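Local coordinates for early 35 kDa protein (Autographa californica nucleopolyhedrovirus, PDB 1P35) that inhibits caspases and so blocks the apoptotic response of the infected insect cell, and also suppresses the host's antiviral RNA interference, at residues A[176-181]-A[291-296]; A[195-200]-A[277-282]. All coordinates share one frame; numbering follows the deposited sequence.

Contact 1 (A[176-181]-A[291-296]); sequences KVIVPF and NVILNT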
loop_
_atom_site.group_PDB
_atom_site.type_symbol
_atom_site.label_atom_id
_atom_site.label_comp_id
_atom_site.label_asym_id
_atom_site.label_seq_id
_atom_site.Cartn_x
_atom_site.Cartn_y
_atom_site.Cartn_z
ATOM N N LYS A 176 -14.090 0.520 30.791
ATOM C CA LYS A 176 -13.074 1.525 30.574
ATOM C C LYS A 176 -12.124 1.007 29.481
ATOM O O LYS A 176 -11.986 -0.226 29.302
ATOM C CB LYS A 176 -12.278 1.722 31.848
ATOM C CG LYS A 176 -13.063 2.293 32.982
ATOM C CD LYS A 176 -13.280 3.781 32.788
ATOM C CE LYS A 176 -13.945 4.388 34.004
ATOM N NZ LYS A 176 -14.241 5.819 33.766
ATOM N N VAL A 177 -11.511 1.956 28.770
ATOM C CA VAL A 177 -10.490 1.734 27.751
ATOM C C VAL A 177 -9.439 2.813 27.957
ATOM O O VAL A 177 -9.751 3.971 28.146
ATOM C CB VAL A 177 -10.939 1.991 26.325
ATOM C CG1 VAL A 177 -9.906 1.386 25.360
ATOM C CG2 VAL A 177 -12.298 1.505 26.118
ATOM N N ILE A 178 -8.180 2.431 27.890
ATOM C CA ILE A 178 -7.116 3.391 28.036
ATOM C C ILE A 178 -6.363 3.463 26.685
ATOM O O ILE A 178 -5.876 2.453 26.209
ATOM C CB ILE A 178 -6.192 2.914 29.149
ATOM C CG1 ILE A 178 -6.967 2.884 30.457
ATOM C CG2 ILE A 178 -4.946 3.789 29.240
ATOM C CD1 ILE A 178 -6.155 2.411 31.679
ATOM N N VAL A 179 -6.298 4.630 26.046
ATOM C CA VAL A 179 -5.562 4.754 24.794
ATOM C C VAL A 179 -4.218 5.243 25.317
ATOM O O VAL A 179 -4.102 6.324 25.857
ATOM C CB VAL A 179 -6.168 5.761 23.869
ATOM C CG1 VAL A 179 -5.537 5.601 22.520
ATOM C CG2 VAL A 179 -7.727 5.564 23.786
ATOM N N PRO A 180 -3.187 4.434 25.167
ATOM C CA PRO A 180 -1.842 4.785 25.671
ATOM C C PRO A 180 -1.033 5.854 24.963
ATOM O O PRO A 180 -0.054 5.549 24.279
ATOM C CB PRO A 180 -1.149 3.414 25.697
ATOM C CG PRO A 180 -1.696 2.758 24.455
ATOM C CD PRO A 180 -3.206 3.069 24.577
ATOM N N PHE A 181 -1.424 7.115 25.132
ATOM C CA PHE A 181 -0.676 8.203 24.510
ATOM C C PHE A 181 0.500 8.662 25.347
ATOM O O PHE A 181 1.453 9.226 24.804
ATOM C CB PHE A 181 -1.586 9.424 24.243
ATOM C CG PHE A 181 -2.624 9.189 23.198
ATOM C CD1 PHE A 181 -2.285 8.646 21.976
ATOM C CD2 PHE A 181 -3.951 9.562 23.423
ATOM C CE1 PHE A 181 -3.240 8.480 20.973
ATOM C CE2 PHE A 181 -4.921 9.394 22.426
ATOM C CZ PHE A 181 -4.551 8.850 21.186
ATOM N N ASN A 291 -2.518 9.647 29.190
ATOM C CA ASN A 291 -3.330 8.741 28.371
ATOM C C ASN A 291 -4.749 9.346 28.267
ATOM O O ASN A 291 -5.106 10.261 28.983
ATOM C CB ASN A 291 -3.407 7.343 29.045
ATOM C CG ASN A 291 -2.029 6.713 29.209
ATOM O OD1 ASN A 291 -1.187 6.838 28.311
ATOM N ND2 ASN A 291 -1.802 6.015 30.327
ATOM N N VAL A 292 -5.545 8.825 27.356
ATOM C CA VAL A 292 -6.924 9.262 27.209
ATOM C C VAL A 292 -7.661 8.057 27.780
ATOM O O VAL A 292 -7.356 6.924 27.417
ATOM C CB VAL A 292 -7.272 9.489 25.726
ATOM C CG1 VAL A 292 -8.760 9.464 25.523
ATOM C CG2 VAL A 292 -6.680 10.816 25.269
ATOM N N ILE A 293 -8.581 8.280 28.705
ATOM C CA ILE A 293 -9.301 7.169 29.341
ATOM C C ILE A 293 -10.787 7.388 29.089
ATOM O O ILE A 293 -11.322 8.464 29.422
ATOM C CB ILE A 293 -8.879 7.116 30.870
ATOM C CG1 ILE A 293 -7.337 6.928 30.919
ATOM C CG2 ILE A 293 -9.559 5.943 31.610
ATOM C CD1 ILE A 293 -6.667 6.720 32.291
ATOM N N LEU A 294 -11.443 6.416 28.438
ATOM C CA LEU A 294 -12.887 6.546 28.117
ATOM C C LEU A 294 -13.744 5.409 28.649
ATOM O O LEU A 294 -13.225 4.385 29.093
ATOM C CB LEU A 294 -13.073 6.601 26.587
ATOM C CG LEU A 294 -12.265 7.763 26.004
ATOM C CD1 LEU A 294 -12.004 7.528 24.553
ATOM C CD2 LEU A 294 -12.968 9.124 26.321
ATOM N N ASN A 295 -15.061 5.597 28.578
ATOM C CA ASN A 295 -16.028 4.567 28.956
ATOM C C ASN A 295 -16.443 3.888 27.652
ATOM O O ASN A 295 -16.588 4.550 26.614
ATOM C CB ASN A 295 -17.278 5.176 29.627
ATOM C CG ASN A 295 -16.986 5.745 31.012
ATOM O OD1 ASN A 295 -16.429 5.057 31.861
ATOM N ND2 ASN A 295 -17.363 6.994 31.239
ATOM N N THR A 296 -16.582 2.564 27.702
ATOM C CA THR A 296 -16.993 1.782 26.544
ATOM C C THR A 296 -18.524 1.850 26.490
ATOM O O THR A 296 -19.161 2.338 27.421
ATOM C CB THR A 296 -16.547 0.301 26.699
ATOM O OG1 THR A 296 -17.044 -0.243 27.924
ATOM C CG2 THR A 296 -15.062 0.218 26.789
#
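Lys176 reaches across to Asn295, its neighbour in an antiparallel two-stranded sheet. The side chain turns about its CB-CG bond (chi2 -76°) and then runs straight, which lays CD and CE alongside the amide and sets NZ 3.0 Å from Asn295 OD1, in a hydrogen bond tilted out of the carbonyl plane. Val177 and Leu294 form a hydrogen-bonded pair: each backbone N gives to the other residue's O at 3.0 Å. Ile178, on the same face as Lys176, lies beside Ile293 with their CG1 atoms 4.1 Å apart, while its CG2 meets Asn291 CB. Val179 closes the ladder with Val292; its N binds Val292 O at 2.9 Å, and its own O accepts from both Val292 N and Phe181 N. The second of these bonds spans Pro180, the centre of an inverse gamma turn. Beyond the turn the Phe181 ring presents its edge, at CD2, to Val292 CG2 (3.5 Å), and Val179 CG1 sits above one face, toward its rim. Asn291 OD1 accepts from Ala182 N just past this bend. Helix 206-215 packs on Val292 and Leu294, whereas strand 24-33 touches Val177, Pro180 and Thr296, and strand 42-48 touches Ile178, Pro180 and Asn291.

Contact 2 (A[195-200]-A[277-282]); sequences VVAYVD and LYVKLH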
loop_
_atom_site.group_PDB
_atom_site.type_symbol
_atom_site.label_atom_id
_atom_site.label_comp_id
_atom_site.label_asym_id
_atom_site.label_seq_id
_atom_site.Cartn_x
_atom_site.Cartn_y
_atom_site.Cartn_z
ATOM N N VAL A 195 1.324 10.358 16.600
ATOM C CA VAL A 195 0.520 9.165 16.743
ATOM C C VAL A 195 -0.900 9.409 16.188
ATOM O O VAL A 195 -1.384 10.556 16.165
ATOM C CB VAL A 195 0.458 8.821 18.288
ATOM C CG1 VAL A 195 -0.187 10.059 19.113
ATOM C CG2 VAL A 195 -0.305 7.570 18.533
ATOM N N VAL A 196 -1.505 8.337 15.670
ATOM C CA VAL A 196 -2.881 8.329 15.180
ATOM C C VAL A 196 -3.483 7.111 15.894
ATOM O O VAL A 196 -2.758 6.156 16.219
ATOM C CB VAL A 196 -3.009 8.171 13.609
ATOM C CG1 VAL A 196 -2.387 9.371 12.894
ATOM C CG2 VAL A 196 -2.294 6.935 13.127
ATOM N N ALA A 197 -4.781 7.193 16.197
ATOM C CA ALA A 197 -5.510 6.142 16.851
ATOM C C ALA A 197 -6.956 6.061 16.341
ATOM O O ALA A 197 -7.598 7.068 15.948
ATOM C CB ALA A 197 -5.508 6.327 18.359
ATOM N N TYR A 198 -7.437 4.829 16.316
ATOM C CA TYR A 198 -8.781 4.495 15.909
ATOM C C TYR A 198 -9.310 3.677 17.113
ATOM O O TYR A 198 -8.690 2.674 17.470
ATOM C CB TYR A 198 -8.721 3.625 14.610
ATOM C CG TYR A 198 -10.065 3.106 14.149
ATOM C CD1 TYR A 198 -10.704 2.075 14.850
ATOM C CD2 TYR A 198 -10.711 3.655 13.026
ATOM C CE1 TYR A 198 -11.943 1.583 14.457
ATOM C CE2 TYR A 198 -11.961 3.179 12.602
ATOM C CZ TYR A 198 -12.572 2.129 13.323
ATOM O OH TYR A 198 -13.741 1.547 12.878
ATOM N N VAL A 199 -10.418 4.105 17.743
ATOM C CA VAL A 199 -10.957 3.383 18.934
ATOM C C VAL A 199 -12.470 3.340 18.805
ATOM O O VAL A 199 -13.083 4.388 18.683
ATOM C CB VAL A 199 -10.635 4.094 20.276
ATOM C CG1 VAL A 199 -11.035 3.177 21.439
ATOM C CG2 VAL A 199 -9.125 4.465 20.377
ATOM N N ASP A 200 -13.069 2.140 18.817
ATOM C CA ASP A 200 -14.521 2.028 18.651
ATOM C C ASP A 200 -15.237 1.632 19.921
ATOM O O ASP A 200 -14.603 1.333 20.918
ATOM C CB ASP A 200 -14.894 1.072 17.507
ATOM C CG ASP A 200 -14.607 -0.421 17.797
ATOM O OD1 ASP A 200 -14.672 -0.866 18.948
ATOM O OD2 ASP A 200 -14.372 -1.166 16.813
ATOM N N LEU A 277 -13.966 6.801 17.518
ATOM C CA LEU A 277 -13.112 7.921 17.820
ATOM C C LEU A 277 -11.850 7.893 16.926
ATOM O O LEU A 277 -11.174 6.863 16.827
ATOM C CB LEU A 277 -12.651 7.831 19.287
ATOM C CG LEU A 277 -11.752 9.047 19.589
ATOM C CD1 LEU A 277 -12.586 10.358 19.496
ATOM C CD2 LEU A 277 -11.130 8.906 20.947
ATOM N N TYR A 278 -11.531 9.006 16.286
ATOM C CA TYR A 278 -10.320 9.072 15.480
ATOM C C TYR A 278 -9.443 10.116 16.143
ATOM O O TYR A 278 -9.926 11.209 16.530
ATOM C CB TYR A 278 -10.609 9.521 14.061
ATOM C CG TYR A 278 -11.630 8.679 13.329
ATOM C CD1 TYR A 278 -12.990 8.903 13.513
ATOM C CD2 TYR A 278 -11.230 7.627 12.475
ATOM C CE1 TYR A 278 -13.939 8.113 12.881
ATOM C CE2 TYR A 278 -12.174 6.810 11.815
ATOM C CZ TYR A 278 -13.513 7.063 12.027
ATOM O OH TYR A 278 -14.415 6.279 11.388
ATOM N N VAL A 279 -8.163 9.790 16.301
ATOM C CA VAL A 279 -7.278 10.735 16.924
ATOM C C VAL A 279 -6.027 10.917 16.077
ATOM O O VAL A 279 -5.467 9.933 15.557
ATOM C CB VAL A 279 -6.830 10.274 18.310
ATOM C CG1 VAL A 279 -6.051 11.377 19.000
ATOM C CG2 VAL A 279 -8.016 9.843 19.154
ATOM N N LYS A 280 -5.581 12.170 15.934
ATOM C CA LYS A 280 -4.341 12.432 15.231
ATOM C C LYS A 280 -3.547 13.530 15.958
ATOM O O LYS A 280 -4.012 14.655 16.035
ATOM C CB LYS A 280 -4.611 12.903 13.805
ATOM C CG LYS A 280 -3.325 13.296 13.083
ATOM C CD LYS A 280 -3.657 13.851 11.665
ATOM C CE LYS A 280 -2.451 13.754 10.734
ATOM N NZ LYS A 280 -2.815 13.903 9.294
ATOM N N LEU A 281 -2.353 13.184 16.448
ATOM C CA LEU A 281 -1.476 14.067 17.155
ATOM C C LEU A 281 -0.129 13.912 16.421
ATOM O O LEU A 281 0.843 13.349 16.946
ATOM C CB LEU A 281 -1.374 13.612 18.615
ATOM C CG LEU A 281 -2.695 13.621 19.399
ATOM C CD1 LEU A 281 -2.455 12.852 20.708
ATOM C CD2 LEU A 281 -3.187 15.090 19.671
ATOM N N HIS A 282 -0.084 14.477 15.221
ATOM C CA HIS A 282 1.062 14.363 14.332
ATOM C C HIS A 282 2.046 15.481 14.376
ATOM O O HIS A 282 1.782 16.557 13.845
ATOM C CB HIS A 282 0.564 14.183 12.898
ATOM C CG HIS A 282 1.659 14.153 11.870
ATOM N ND1 HIS A 282 2.712 13.265 11.929
ATOM C CD2 HIS A 282 1.785 14.809 10.689
ATOM C CE1 HIS A 282 3.444 13.378 10.831
ATOM N NE2 HIS A 282 2.903 14.309 10.061
#
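The rings of Tyr198 and Tyr278 stand beside each other on one face of the strand pair, pointing the same way but with planes nearly perpendicular, at 88°. Tyr278 CE2 sits 3.7 Å from Tyr198 CD2 in an oblique approach, with the ring centroids 5.5 Å apart. Different first torsions bring the rings together: Tyr198 has CG opposite its backbone N (chi1 175°), whereas Tyr278 has CG opposite its carbonyl carbon (chi1 -56°). Further along this face, Lys280 leaves its strand fully extended, its CG passing Val196 CG1 at 4.0 Å and its amine ending in a salt bridge with Asp71. Helix 62-74 covers this side through Val70 on Val196, Gln73 on Tyr278 and Phe74 on both Tyr278 and Lys280. The backbone between the faces is an antiparallel ladder, in which six bonds join Val195, Ala197 and Val199 to Leu281, Val279 and Leu277 as hydrogen-bonded pairs; the one from Val195 N to Leu281 O comes in from above the carbonyl plane. Strand 10-21 runs parallel to 191-199 on its other edge, and strand 259-271 is antiparallel to 276-282. The opposite face is wholly aliphatic across the pair. There Val195 CG1 lies alongside Leu281, 3.8 Å from its CB, and the small Ala197 meets Val279 CB to CB at 4.2 Å. At the far end of this row Val199 CB and Leu277 CB are 4.4 Å apart.

From the N terminus, the chain first enters contact 1 at strand 176-179, turns at Pro180 and runs into strand 191-199, the first half of contact 2. Helix 206-215 and the long strands 227-234, 238-249 and 259-271 follow before 277-282 returns to close the inner loop. Only then does 291-296 come back to 176-181, so contact 1 encloses contact 2. The two ladders, with centres about 12 Å apart, touch directly: Phe181 CZ packs against Val279 CG1 (3.7 Å), its ring also meets Val195 and Ala197, and Val179 meets Val199. The C-terminal strand's small sheet is thereby joined to the aliphatic face of the 195-199/277-281 pair.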